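Local coordinates for fructooligosaccharide ABC transporter substrate-binding protein FusA (Streptococcus pneumoniae, PDB 5G5Y) that binds short- and long-chain fructooligosaccharides such as kestose, nystose and inulin, preferring the longer ones, as the solute-binding part of the FusABC-MsmK importer, at residues T269-N274 / A401-D406; Y282-V287 / K409-P414; S134-A139 / N189-F194; L125-E130 / I386-Y391. One frame throughout, in Å; residues are numbered along the deposited sequence.

Contact 1: T269-N274 / A401-D406; sequences TWDKNN and AKWRLD
The indole of Trp270 carries the guanidinium of Arg404 flat on one face, a cation-pi stack in which CZ of Arg404 sits 3.5 Å from the centroid of the Trp270 six-membered ring and the planes are 2° apart. Trp270 binds substrate in the cleft of this solute-binding protein, and the stack probably fixes its indole. At the guanidinium edge, in its plane, the backbone O of Trp270 accepts from NE (2.9 Å) and NH2 (3.1 Å) of Arg404, a side-on grip on a single oxygen that fixes the rotation of the flat group. The extended Arg404 chain reaches from helix 399-412, and its NH1 donates to Val135 O. The preceding residue on the helix, Trp403, receives ND2 of Asn273 over one ring face, while OD1 of Asp271 comes in obliquely, 3.5 Å from its CZ3. That same OD1 closes an Asx turn, accepting from the backbone N of Asn273 at 2.9 Å and, on its syn lone pair, from Asn273 ND2 at 2.7 Å.

Contact 2: Y282-V287 / K409-P414; sequences YDVLPV and KEYYVP
Val284 presses its branched end into the hollow between Tyr411 and Tyr412, where the last turns of helix 399-412 pack on strand 282-284, an outermost strand of a mixed four-stranded sheet. Its CB stands over one face of the Tyr411 ring, a CH-pi contact with 3.8 Å from Val284 CB to the ring centroid, offset toward the rim; CG of Glu410 lies over the opposite face. CG1, anti to the backbone N of Val284 (chi1 -175°), fills the hollow between the two rings, against Tyr411 CG and 3.5 Å from Tyr412 OH. A second bump, CG2 of Val287, meets the edge of the Tyr412 ring near its plane, 3.7 Å from CD1, and also rests against the carbonyl O of Tyr411. Pro286 approaches the Tyr411 ring obliquely, its CB 4.2 Å from CD1. The helix turns widely here, in a pi-type turn at 409-412. Polar groups meet through water: one joins Asp283 OD1 to Tyr411 OH, and another joins Val284 O to the same hydroxyl. A further water accepts a hydrogen bond from Tyr412 OH at 2.6 Å and donates to Leu285 O at 2.7 Å.

Contact 3: S134-A139 / N189-F194; sequences SVNDMA and NGNEDF
Asp137, Asn191 and Asn136 contribute most of the surface buried here, where a loop entering strand 138-142 meets a type I beta turn running from Gly190 to Asp193. The carboxylate of Asp137 folds over its own backbone, with CG between the backbone N and the carbonyl carbon (chi1 66°), which turns OD2 toward the turn. There it lies 2.5 Å from the backbone O of Asp193, so short that a shared proton is possible, though not certain, and it also accepts from the backbone N of Phe196. Alongside, the backbones come together: CA of Asp137 makes a CH...O contact of 3.1 Å with the backbone O of Asn191. Asn136 meets Asn191 with the two amide planes almost perpendicular, 82° apart. Its ND2 donates to Asn191 OD1 at 3.3 Å, in the plane of the accepting carbonyl but tilted from its own amide, a rather long and bent bond. The bond holds the amide of Asn191, a residue known to bind substrate. Around the contact, Met138 turns away from the loop to pack on helix 399-412, its backbone pairs with Thr269 at the end of strand 264-269, and Phe194 lies against helix 429-455.

Contact 4: L125-E130 / I386-Y391; sequences LGDGKE and ILDSYY. With ZN (zinc ion), chain J.
A zinc ion sits at the seam between Asp127 and the 3-10 turn at Asp388-Tyr390, tying together two surface loops of the solute-binding fold. Both carboxylate oxygens of Asp127 bind it, OD1 and OD2 each 2.5 Å from the zinc; a water and Glu124 also bind it, and Lys102 belongs to the same site. That water, 2.3 Å from the metal, also takes the backbone N-H of Ser389, so the second loop reaches the ion through it. Asp388 contributes no oxygen to the metal; with CG anti to its backbone N (chi1 -165°) its carboxylate turns to Gly126, whose N donates to OD1 at 3.0 Å from above the carboxylate plane. Its other oxygen, OD2, shares a water with the backbone N of Asp127. Beyond this polar seam Leu125 and Tyr391 cross at about a right angle. The hydroxyl of Tyr391 is hydrogen-bonded to Glu124 O, and CD2 of Leu125 lies 3.2 Å from that OH.

Contacts 1, 2 and 3 show a helix and a sheet meeting beside the substrate site. Helix 399-412 serves both contact 1 and contact 2, while contacts 2 and 3 reach neighbouring strands of the same sheet, 282-284 and 138-142, joined by Leu285 N and Ala139 O. All three are partly buried, but their chemistry differs: a cation-pi stack at the sugar site in contact 1, apolar packing edged with water in contact 2, and tight polar loop contacts in contact 3. Contact 4 lies at the surface and relies on a metal and water. It still joins the others, through a salt bridge from Glu130 to Lys409 and packing of the Leu405 side chain on the Leu125 backbone.

Contact 1: T269-N274 / A401-D406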
loop_
_atom_site.group_PDB
_atom_site.type_symbol
_atom_site.label_atom_id
_atom_site.label_comp_id
_atom_site.label_asym_id
_atom_site.label_seq_id
_atom_site.Cartn_x
_atom_site.Cartn_y
_atom_site.Cartn_z
ATOM N N THR A 269 -4.969 3.057 12.969
ATOM C CA THR A 269 -3.641 2.681 12.497
ATOM C C THR A 269 -3.722 1.430 11.655
ATOM O O THR A 269 -4.765 0.805 11.570
ATOM C CB THR A 269 -2.612 2.495 13.671
ATOM O OG1 THR A 269 -1.296 2.526 13.127
ATOM C CG2 THR A 269 -2.874 1.256 14.436
ATOM N N TRP A 270 -2.633 1.095 10.991
ATOM C CA TRP A 270 -2.574 -0.136 10.212
ATOM C C TRP A 270 -2.674 -1.380 11.069
ATOM O O TRP A 270 -3.481 -2.283 10.807
ATOM C CB TRP A 270 -1.318 -0.150 9.390
ATOM C CG TRP A 270 -1.099 -1.358 8.518
ATOM C CD1 TRP A 270 -0.428 -2.488 8.868
ATOM C CD2 TRP A 270 -1.489 -1.527 7.144
ATOM N NE1 TRP A 270 -0.382 -3.369 7.802
ATOM C CE2 TRP A 270 -1.023 -2.804 6.733
ATOM C CE3 TRP A 270 -2.188 -0.744 6.237
ATOM C CZ2 TRP A 270 -1.224 -3.294 5.458
ATOM C CZ3 TRP A 270 -2.386 -1.225 4.947
ATOM C CH2 TRP A 270 -1.912 -2.503 4.567
ATOM N N ASP A 271 -1.861 -1.411 12.111
ATOM C CA ASP A 271 -1.771 -2.566 12.997
ATOM C C ASP A 271 -1.560 -2.034 14.378
ATOM O O ASP A 271 -0.587 -1.320 14.588
ATOM C CB ASP A 271 -0.597 -3.438 12.511
ATOM C CG ASP A 271 -0.341 -4.682 13.364
ATOM O OD1 ASP A 271 -0.751 -4.774 14.550
ATOM O OD2 ASP A 271 0.323 -5.605 12.807
ATOM N N LYS A 272 -2.454 -2.404 15.297
ATOM C CA LYS A 272 -2.436 -1.927 16.706
ATOM C C LYS A 272 -1.082 -2.207 17.400
ATOM O O LYS A 272 -0.629 -1.443 18.285
ATOM C CB LYS A 272 -3.575 -2.579 17.512
ATOM C CG LYS A 272 -3.404 -4.075 17.801
ATOM C CD LYS A 272 -4.510 -4.620 18.677
ATOM C CE LYS A 272 -4.129 -6.029 19.166
ATOM N NZ LYS A 272 -5.245 -6.737 19.803
ATOM N N ASN A 273 -0.402 -3.258 16.945
ATOM C CA ASN A 273 0.902 -3.628 17.520
ATOM C C ASN A 273 1.942 -2.496 17.462
ATOM O O ASN A 273 2.780 -2.378 18.364
ATOM C CB ASN A 273 1.416 -4.933 16.882
ATOM C CG ASN A 273 0.603 -6.148 17.330
ATOM O OD1 ASN A 273 0.857 -6.695 18.407
ATOM N ND2 ASN A 273 -0.387 -6.578 16.523
ATOM N N ASN A 274 1.850 -1.631 16.448
ATOM C CA ASN A 274 2.754 -0.514 16.311
ATOM C C ASN A 274 2.399 0.702 17.172
ATOM O O ASN A 274 3.152 1.674 17.159
ATOM C CB ASN A 274 2.863 -0.067 14.845
ATOM C CG ASN A 274 3.215 -1.221 13.903
ATOM O OD1 ASN A 274 2.529 -1.461 12.886
ATOM N ND2 ASN A 274 4.259 -1.959 14.250
ATOM N N ALA A 401 0.746 -10.716 8.439
ATOM C CA ALA A 401 -0.143 -10.526 7.292
ATOM C C ALA A 401 -1.369 -11.393 7.419
ATOM O O ALA A 401 -2.492 -10.944 7.152
ATOM C CB ALA A 401 0.563 -10.820 5.991
ATOM N N LYS A 402 -1.160 -12.651 7.807
ATOM C CA LYS A 402 -2.266 -13.583 7.974
ATOM C C LYS A 402 -3.250 -13.057 9.012
ATOM O O LYS A 402 -4.465 -13.109 8.810
ATOM C CB LYS A 402 -1.767 -14.968 8.345
ATOM C CG LYS A 402 -2.840 -16.006 8.637
ATOM C CD LYS A 402 -3.784 -16.210 7.464
ATOM C CE LYS A 402 -4.680 -17.432 7.661
ATOM N NZ LYS A 402 -5.892 -17.339 6.789
ATOM N N TRP A 403 -2.725 -12.623 10.142
ATOM C CA TRP A 403 -3.544 -12.053 11.219
ATOM C C TRP A 403 -4.419 -10.889 10.692
ATOM O O TRP A 403 -5.616 -10.897 10.885
ATOM C CB TRP A 403 -2.637 -11.580 12.324
ATOM C CG TRP A 403 -3.305 -10.891 13.461
ATOM C CD1 TRP A 403 -3.965 -11.484 14.534
ATOM C CD2 TRP A 403 -3.340 -9.487 13.698
ATOM N NE1 TRP A 403 -4.390 -10.501 15.403
ATOM C CE2 TRP A 403 -4.039 -9.278 14.903
ATOM C CE3 TRP A 403 -2.859 -8.376 12.996
ATOM C CZ2 TRP A 403 -4.244 -7.989 15.433
ATOM C CZ3 TRP A 403 -3.083 -7.123 13.501
ATOM C CH2 TRP A 403 -3.786 -6.936 14.707
ATOM N N ARG A 404 -3.805 -9.943 9.989
ATOM C CA ARG A 404 -4.506 -8.770 9.469
ATOM C C ARG A 404 -5.547 -9.185 8.425
ATOM O O ARG A 404 -6.661 -8.706 8.458
ATOM C CB ARG A 404 -3.522 -7.715 8.915
ATOM C CG ARG A 404 -4.136 -6.348 8.771
ATOM C CD ARG A 404 -3.181 -5.353 8.189
ATOM N NE ARG A 404 -3.692 -4.010 8.478
ATOM C CZ ARG A 404 -4.395 -3.263 7.622
ATOM N NH1 ARG A 404 -4.652 -3.662 6.382
ATOM N NH2 ARG A 404 -4.821 -2.090 8.004
ATOM N N LEU A 405 -5.193 -10.097 7.518
ATOM C CA LEU A 405 -6.135 -10.596 6.504
ATOM C C LEU A 405 -7.373 -11.173 7.113
ATOM O O LEU A 405 -8.479 -10.952 6.611
ATOM C CB LEU A 405 -5.518 -11.707 5.622
ATOM C CG LEU A 405 -4.643 -11.253 4.497
ATOM C CD1 LEU A 405 -4.064 -12.460 3.747
ATOM C CD2 LEU A 405 -5.434 -10.417 3.512
ATOM N N ASP A 406 -7.197 -11.957 8.171
ATOM C CA ASP A 406 -8.336 -12.581 8.810
ATOM C C ASP A 406 -9.250 -11.531 9.477
ATOM O O ASP A 406 -10.459 -11.659 9.363
ATOM C CB ASP A 406 -7.869 -13.614 9.833
ATOM C CG ASP A 406 -7.255 -14.870 9.193
ATOM O OD1 ASP A 406 -7.363 -15.107 7.968
ATOM O OD2 ASP A 406 -6.680 -15.651 9.975
#

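Contact 2: Y282-V287 / K409-P414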
loop_
_atom_site.group_PDB
_atom_site.type_symbol
_atom_site.label_atom_id
_atom_site.label_comp_id
_atom_site.label_asym_id
_atom_site.label_seq_id
_atom_site.Cartn_x
_atom_site.Cartn_y
_atom_site.Cartn_z
ATOM N N TYR A 282 -6.868 -3.685 23.332
ATOM C CA TYR A 282 -7.465 -3.089 22.123
ATOM C C TYR A 282 -7.876 -4.160 21.114
ATOM O O TYR A 282 -7.197 -5.211 20.970
ATOM C CB TYR A 282 -6.475 -2.125 21.473
ATOM C CG TYR A 282 -6.300 -0.874 22.263
ATOM C CD1 TYR A 282 -5.354 -0.802 23.280
ATOM C CD2 TYR A 282 -7.098 0.250 22.016
ATOM C CE1 TYR A 282 -5.208 0.355 24.033
ATOM C CE2 TYR A 282 -6.939 1.424 22.747
ATOM C CZ TYR A 282 -5.995 1.466 23.765
ATOM O OH TYR A 282 -5.831 2.622 24.527
ATOM N N ASP A 283 -8.999 -3.902 20.435
ATOM C CA ASP A 283 -9.470 -4.786 19.383
ATOM C C ASP A 283 -10.118 -3.941 18.280
ATOM O O ASP A 283 -10.257 -2.733 18.431
ATOM C CB ASP A 283 -10.495 -5.769 19.947
ATOM C CG ASP A 283 -10.484 -7.116 19.232
ATOM O OD1 ASP A 283 -9.939 -7.238 18.113
ATOM O OD2 ASP A 283 -11.045 -8.062 19.797
ATOM N N VAL A 284 -10.509 -4.605 17.198
ATOM C CA VAL A 284 -11.136 -3.973 16.040
ATOM C C VAL A 284 -12.501 -3.390 16.414
ATOM O O VAL A 284 -13.330 -4.052 17.051
ATOM C CB VAL A 284 -11.337 -4.953 14.870
ATOM C CG1 VAL A 284 -11.874 -4.206 13.658
ATOM C CG2 VAL A 284 -10.047 -5.693 14.506
ATOM N N LEU A 285 -12.702 -2.128 16.060
ATOM C CA LEU A 285 -14.005 -1.505 16.186
ATOM C C LEU A 285 -14.819 -2.047 15.008
ATOM O O LEU A 285 -14.450 -1.774 13.852
ATOM C CB LEU A 285 -13.884 0.022 16.085
ATOM C CG LEU A 285 -15.194 0.811 16.200
ATOM C CD1 LEU A 285 -15.767 0.677 17.594
ATOM C CD2 LEU A 285 -15.014 2.266 15.868
ATOM N N PRO A 286 -15.891 -2.794 15.271
ATOM C CA PRO A 286 -16.667 -3.262 14.118
ATOM C C PRO A 286 -17.270 -2.140 13.276
ATOM O O PRO A 286 -17.440 -1.010 13.754
ATOM C CB PRO A 286 -17.798 -4.088 14.746
ATOM C CG PRO A 286 -17.403 -4.283 16.183
ATOM C CD PRO A 286 -16.530 -3.151 16.552
ATOM N N VAL A 287 -17.635 -2.479 12.061
ATOM C CA VAL A 287 -18.241 -1.526 11.137
ATOM C C VAL A 287 -19.546 -1.000 11.771
ATOM O O VAL A 287 -20.391 -1.792 12.241
ATOM C CB VAL A 287 -18.491 -2.172 9.773
ATOM C CG1 VAL A 287 -19.337 -1.267 8.867
ATOM C CG2 VAL A 287 -17.148 -2.497 9.154
ATOM N N LYS A 409 -11.252 -9.892 6.595
ATOM C CA LYS A 409 -12.300 -10.776 6.183
ATOM C C LYS A 409 -13.494 -10.813 7.162
ATOM O O LYS A 409 -14.641 -10.796 6.719
ATOM C CB LYS A 409 -11.761 -12.202 5.969
ATOM C CG LYS A 409 -12.752 -13.006 5.141
ATOM C CD LYS A 409 -12.351 -14.457 4.961
ATOM C CE LYS A 409 -13.319 -15.212 4.018
ATOM N NZ LYS A 409 -14.126 -14.341 3.100
ATOM N N GLU A 410 -13.197 -10.931 8.460
ATOM C CA GLU A 410 -14.194 -11.034 9.541
ATOM C C GLU A 410 -15.022 -9.743 9.688
ATOM O O GLU A 410 -16.248 -9.814 9.741
ATOM C CB GLU A 410 -13.467 -11.282 10.869
ATOM C CG GLU A 410 -14.323 -11.311 12.128
ATOM C CD GLU A 410 -13.538 -11.694 13.400
ATOM O OE1 GLU A 410 -12.279 -11.821 13.371
ATOM O OE2 GLU A 410 -14.193 -11.825 14.457
ATOM N N TYR A 411 -14.349 -8.591 9.712
ATOM C CA TYR A 411 -15.012 -7.321 10.042
ATOM C C TYR A 411 -15.486 -6.498 8.844
ATOM O O TYR A 411 -16.498 -5.805 8.946
ATOM C CB TYR A 411 -14.094 -6.458 10.902
ATOM C CG TYR A 411 -13.932 -7.019 12.291
ATOM C CD1 TYR A 411 -14.941 -6.853 13.251
ATOM C CD2 TYR A 411 -12.789 -7.743 12.655
ATOM C CE1 TYR A 411 -14.818 -7.398 14.529
ATOM C CE2 TYR A 411 -12.655 -8.281 13.939
ATOM C CZ TYR A 411 -13.653 -8.080 14.882
ATOM O OH TYR A 411 -13.502 -8.593 16.193
ATOM N N TYR A 412 -14.739 -6.523 7.745
ATOM C CA TYR A 412 -14.928 -5.504 6.682
ATOM C C TYR A 412 -15.472 -6.024 5.360
ATOM O O TYR A 412 -16.331 -5.397 4.738
ATOM C CB TYR A 412 -13.644 -4.767 6.416
ATOM C CG TYR A 412 -12.956 -4.151 7.587
ATOM C CD1 TYR A 412 -13.663 -3.496 8.594
ATOM C CD2 TYR A 412 -11.577 -4.195 7.680
ATOM C CE1 TYR A 412 -13.026 -2.938 9.672
ATOM C CE2 TYR A 412 -10.910 -3.586 8.731
ATOM C CZ TYR A 412 -11.636 -2.943 9.718
ATOM O OH TYR A 412 -10.973 -2.367 10.782
ATOM N N VAL A 413 -14.954 -7.154 4.897
ATOM C CA VAL A 413 -15.358 -7.688 3.618
ATOM C C VAL A 413 -16.881 -7.798 3.385
ATOM O O VAL A 413 -17.346 -7.397 2.320
ATOM C CB VAL A 413 -14.618 -8.986 3.321
ATOM C CG1 VAL A 413 -15.214 -9.727 2.117
ATOM C CG2 VAL A 413 -13.147 -8.651 3.078
ATOM N N PRO A 414 -17.661 -8.242 4.393
ATOM C CA PRO A 414 -19.107 -8.309 4.200
ATOM C C PRO A 414 -19.789 -6.983 3.828
ATOM O O PRO A 414 -20.878 -6.999 3.226
ATOM C CB PRO A 414 -19.627 -8.824 5.554
ATOM C CG PRO A 414 -18.474 -9.546 6.169
ATOM C CD PRO A 414 -17.262 -8.780 5.719
HETATM O O HOH W 1 -11.178 -9.509 16.930
HETATM O O HOH W 2 -13.996 -6.525 17.954
HETATM O O HOH W 3 -12.224 -0.914 12.528
HETATM O O HOH W 4 -17.729 -5.424 11.233
#

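Contact 3: S134-A139 / N189-F194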
loop_
_atom_site.group_PDB
_atom_site.type_symbol
_atom_site.label_atom_id
_atom_site.label_comp_id
_atom_site.label_asym_id
_atom_site.label_seq_id
_atom_site.Cartn_x
_atom_site.Cartn_y
_atom_site.Cartn_z
ATOM N N SER A 134 -7.106 -3.443 1.261
ATOM C CA SER A 134 -8.469 -2.938 1.099
ATOM C C SER A 134 -8.860 -1.869 2.115
ATOM O O SER A 134 -9.646 -0.971 1.785
ATOM C CB SER A 134 -9.485 -4.085 1.130
ATOM O OG SER A 134 -9.335 -4.947 0.007
ATOM N N VAL A 135 -8.334 -1.991 3.343
ATOM C CA VAL A 135 -8.542 -0.993 4.413
ATOM C C VAL A 135 -7.172 -0.730 4.963
ATOM O O VAL A 135 -6.465 -1.689 5.307
ATOM C CB VAL A 135 -9.457 -1.540 5.527
ATOM C CG1 VAL A 135 -9.635 -0.563 6.711
ATOM C CG2 VAL A 135 -10.817 -1.800 4.936
ATOM N N ASN A 136 -6.773 0.535 5.007
ATOM C CA ASN A 136 -5.468 0.909 5.555
ATOM C C ASN A 136 -5.570 1.462 6.983
ATOM O O ASN A 136 -4.805 1.040 7.863
ATOM C CB ASN A 136 -4.709 1.831 4.600
ATOM C CG ASN A 136 -5.377 3.203 4.411
ATOM O OD1 ASN A 136 -6.581 3.321 4.282
ATOM N ND2 ASN A 136 -4.577 4.225 4.365
ATOM N N ASP A 137 -6.544 2.344 7.215
ATOM C CA ASP A 137 -6.715 3.025 8.486
ATOM C C ASP A 137 -7.789 2.391 9.382
ATOM O O ASP A 137 -8.831 2.987 9.644
ATOM C CB ASP A 137 -6.994 4.521 8.285
ATOM C CG ASP A 137 -8.315 4.809 7.606
ATOM O OD1 ASP A 137 -8.703 4.087 6.670
ATOM O OD2 ASP A 137 -8.991 5.784 8.035
ATOM N N MET A 138 -7.500 1.194 9.871
ATOM C CA MET A 138 -8.430 0.443 10.715
ATOM C C MET A 138 -8.650 1.198 12.028
ATOM O O MET A 138 -7.716 1.830 12.539
ATOM C CB MET A 138 -7.895 -0.961 11.029
ATOM C CG MET A 138 -7.771 -1.843 9.836
ATOM S SD MET A 138 -7.122 -3.503 10.123
ATOM C CE MET A 138 -8.161 -4.138 11.425
ATOM N N ALA A 139 -9.887 1.141 12.531
ATOM C CA ALA A 139 -10.251 1.747 13.830
ATOM C C ALA A 139 -10.140 0.665 14.906
ATOM O O ALA A 139 -10.552 -0.484 14.672
ATOM C CB ALA A 139 -11.642 2.319 13.781
ATOM N N ASN A 189 -3.627 12.059 4.769
ATOM C CA ASN A 189 -3.437 10.778 4.131
ATOM C C ASN A 189 -2.866 9.783 5.169
ATOM O O ASN A 189 -2.229 10.173 6.188
ATOM C CB ASN A 189 -2.522 10.836 2.897
ATOM C CG ASN A 189 -3.154 11.552 1.665
ATOM O OD1 ASN A 189 -4.398 11.493 1.318
ATOM N ND2 ASN A 189 -2.268 12.259 0.968
ATOM N N GLY A 190 -3.134 8.519 4.922
ATOM C CA GLY A 190 -2.409 7.416 5.522
ATOM C C GLY A 190 -3.148 6.646 6.588
ATOM O O GLY A 190 -4.363 6.819 6.836
ATOM N N ASN A 191 -2.384 5.812 7.281
ATOM C CA ASN A 191 -2.973 4.740 8.090
ATOM C C ASN A 191 -3.623 5.156 9.404
ATOM O O ASN A 191 -4.323 4.351 10.019
ATOM C CB ASN A 191 -1.901 3.679 8.354
ATOM C CG ASN A 191 -1.309 3.108 7.074
ATOM O OD1 ASN A 191 -1.917 3.183 5.993
ATOM N ND2 ASN A 191 -0.115 2.535 7.186
ATOM N N GLU A 192 -3.380 6.383 9.837
ATOM C CA GLU A 192 -3.813 6.900 11.113
ATOM C C GLU A 192 -4.931 7.936 10.996
ATOM O O GLU A 192 -5.339 8.521 11.979
ATOM C CB GLU A 192 -2.598 7.451 11.890
ATOM C CG GLU A 192 -1.629 6.381 12.391
ATOM C CD GLU A 192 -0.823 5.701 11.321
ATOM O OE1 GLU A 192 -0.242 6.387 10.478
ATOM O OE2 GLU A 192 -0.761 4.470 11.288
ATOM N N ASP A 193 -5.471 8.131 9.804
ATOM C CA ASP A 193 -6.565 9.061 9.601
ATOM C C ASP A 193 -7.923 8.430 9.943
ATOM O O ASP A 193 -8.061 7.218 9.873
ATOM C CB ASP A 193 -6.585 9.520 8.134
ATOM C CG ASP A 193 -7.551 10.670 7.909
ATOM O OD1 ASP A 193 -7.448 11.651 8.684
ATOM O OD2 ASP A 193 -8.475 10.594 7.055
ATOM N N PHE A 194 -8.940 9.264 10.215
ATOM C CA PHE A 194 -10.267 8.822 10.588
ATOM C C PHE A 194 -11.207 8.481 9.420
ATOM O O PHE A 194 -12.339 8.068 9.668
ATOM C CB PHE A 194 -10.987 9.866 11.519
ATOM C CG PHE A 194 -11.140 11.236 10.915
ATOM C CD1 PHE A 194 -12.096 11.496 9.944
ATOM C CD2 PHE A 194 -10.279 12.261 11.272
ATOM C CE1 PHE A 194 -12.195 12.758 9.367
ATOM C CE2 PHE A 194 -10.389 13.520 10.692
ATOM C CZ PHE A 194 -11.363 13.772 9.757
#

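Contact 4: L125-E130 / I386-Y391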
loop_
_atom_site.group_PDB
_atom_site.type_symbol
_atom_site.label_atom_id
_atom_site.label_comp_id
_atom_site.label_asym_id
_atom_site.label_seq_id
_atom_site.Cartn_x
_atom_site.Cartn_y
_atom_site.Cartn_z
ATOM N N LEU A 125 -1.451 -10.335 -1.127
ATOM C CA LEU A 125 -1.780 -10.850 0.232
ATOM C C LEU A 125 -3.279 -10.705 0.347
ATOM O O LEU A 125 -3.816 -9.640 0.723
ATOM C CB LEU A 125 -1.044 -10.074 1.311
ATOM C CG LEU A 125 0.431 -10.403 1.461
ATOM C CD1 LEU A 125 1.138 -9.294 2.212
ATOM C CD2 LEU A 125 0.605 -11.753 2.144
ATOM N N GLY A 126 -3.957 -11.760 -0.090
ATOM C CA GLY A 126 -5.353 -11.703 -0.379
ATOM C C GLY A 126 -5.671 -11.178 -1.757
ATOM O O GLY A 126 -4.927 -10.373 -2.306
ATOM N N ASP A 127 -6.815 -11.576 -2.287
ATOM C CA ASP A 127 -7.297 -11.153 -3.630
ATOM C C ASP A 127 -8.553 -10.313 -3.541
ATOM O O ASP A 127 -9.373 -10.573 -2.699
ATOM C CB ASP A 127 -7.703 -12.402 -4.454
ATOM C CG ASP A 127 -6.665 -12.801 -5.436
ATOM O OD1 ASP A 127 -5.761 -11.982 -5.702
ATOM O OD2 ASP A 127 -6.756 -13.927 -5.963
ATOM N N GLY A 128 -8.745 -9.402 -4.499
ATOM C CA GLY A 128 -9.925 -8.558 -4.595
ATOM C C GLY A 128 -10.254 -7.894 -3.264
ATOM O O GLY A 128 -9.390 -7.304 -2.633
ATOM N N LYS A 129 -11.494 -8.037 -2.813
ATOM C CA LYS A 129 -11.950 -7.372 -1.584
ATOM C C LYS A 129 -11.165 -7.832 -0.355
ATOM O O LYS A 129 -11.009 -7.097 0.606
ATOM C CB LYS A 129 -13.442 -7.659 -1.380
ATOM C CG LYS A 129 -14.363 -6.978 -2.387
ATOM C CD LYS A 129 -15.803 -7.392 -2.192
ATOM C CE LYS A 129 -16.690 -6.831 -3.284
ATOM N NZ LYS A 129 -18.087 -7.150 -2.937
ATOM N N GLU A 130 -10.640 -9.042 -0.417
ATOM C CA GLU A 130 -9.911 -9.632 0.701
ATOM C C GLU A 130 -8.465 -9.192 0.792
ATOM O O GLU A 130 -7.804 -9.536 1.778
ATOM C CB GLU A 130 -10.006 -11.174 0.634
ATOM C CG GLU A 130 -11.396 -11.658 0.966
ATOM C CD GLU A 130 -11.605 -13.160 0.796
ATOM O OE1 GLU A 130 -10.678 -13.957 0.976
ATOM O OE2 GLU A 130 -12.742 -13.550 0.516
ATOM N N ILE A 386 4.336 -12.843 -6.373
ATOM C CA ILE A 386 3.711 -13.749 -5.400
ATOM C C ILE A 386 2.202 -13.597 -5.538
ATOM O O ILE A 386 1.631 -12.516 -5.278
ATOM C CB ILE A 386 4.147 -13.455 -3.970
ATOM C CG1 ILE A 386 5.683 -13.481 -3.881
ATOM C CG2 ILE A 386 3.574 -14.477 -2.992
ATOM C CD1 ILE A 386 6.236 -12.942 -2.583
ATOM N N LEU A 387 1.571 -14.679 -5.964
ATOM C CA LEU A 387 0.126 -14.715 -6.178
ATOM C C LEU A 387 -0.505 -15.344 -4.950
ATOM O O LEU A 387 0.125 -16.146 -4.243
ATOM C CB LEU A 387 -0.235 -15.495 -7.434
ATOM C CG LEU A 387 0.410 -14.979 -8.719
ATOM C CD1 LEU A 387 -0.118 -15.717 -9.922
ATOM C CD2 LEU A 387 0.216 -13.481 -8.882
ATOM N N ASP A 388 -1.745 -14.947 -4.699
ATOM C CA ASP A 388 -2.486 -15.449 -3.571
ATOM C C ASP A 388 -2.655 -16.977 -3.606
ATOM O O ASP A 388 -2.678 -17.598 -2.557
ATOM C CB ASP A 388 -3.814 -14.732 -3.462
ATOM C CG ASP A 388 -4.477 -14.943 -2.110
ATOM O OD1 ASP A 388 -3.900 -14.538 -1.081
ATOM O OD2 ASP A 388 -5.595 -15.505 -2.098
ATOM N N SER A 389 -2.689 -17.578 -4.797
ATOM C CA SER A 389 -2.677 -19.042 -4.924
ATOM C C SER A 389 -1.401 -19.766 -4.389
ATOM O O SER A 389 -1.394 -20.982 -4.231
ATOM C CB SER A 389 -2.897 -19.437 -6.384
ATOM O OG SER A 389 -1.865 -18.947 -7.205
ATOM N N TYR A 390 -0.312 -19.046 -4.174
ATOM C CA TYR A 390 0.948 -19.675 -3.738
ATOM C C TYR A 390 0.902 -20.079 -2.248
ATOM O O TYR A 390 1.688 -20.944 -1.826
ATOM C CB TYR A 390 2.133 -18.735 -3.906
ATOM C CG TYR A 390 2.522 -18.353 -5.317
ATOM C CD1 TYR A 390 1.767 -18.734 -6.425
ATOM C CD2 TYR A 390 3.694 -17.640 -5.545
ATOM C CE1 TYR A 390 2.146 -18.404 -7.709
ATOM C CE2 TYR A 390 4.075 -17.286 -6.821
ATOM C CZ TYR A 390 3.310 -17.656 -7.907
ATOM O OH TYR A 390 3.686 -17.290 -9.203
ATOM N N TYR A 391 0.037 -19.420 -1.456
ATOM C CA TYR A 391 0.039 -19.646 -0.008
ATOM C C TYR A 391 -0.489 -21.029 0.278
ATOM O O TYR A 391 -1.507 -21.412 -0.291
ATOM C CB TYR A 391 -0.739 -18.564 0.753
ATOM C CG TYR A 391 -0.136 -17.222 0.492
ATOM C CD1 TYR A 391 1.160 -16.935 0.898
ATOM C CD2 TYR A 391 -0.847 -16.241 -0.189
ATOM C CE1 TYR A 391 1.734 -15.719 0.610
ATOM C CE2 TYR A 391 -0.281 -15.008 -0.474
ATOM C CZ TYR A 391 0.992 -14.743 -0.067
ATOM O OH TYR A 391 1.570 -13.527 -0.341
HETATM ZN ZN ZN J . -4.560 -13.738 -7.097
HETATM O O HOH W 5 -8.051 -13.802 -1.081
HETATM O O HOH W 6 -3.968 -15.982 -7.229
#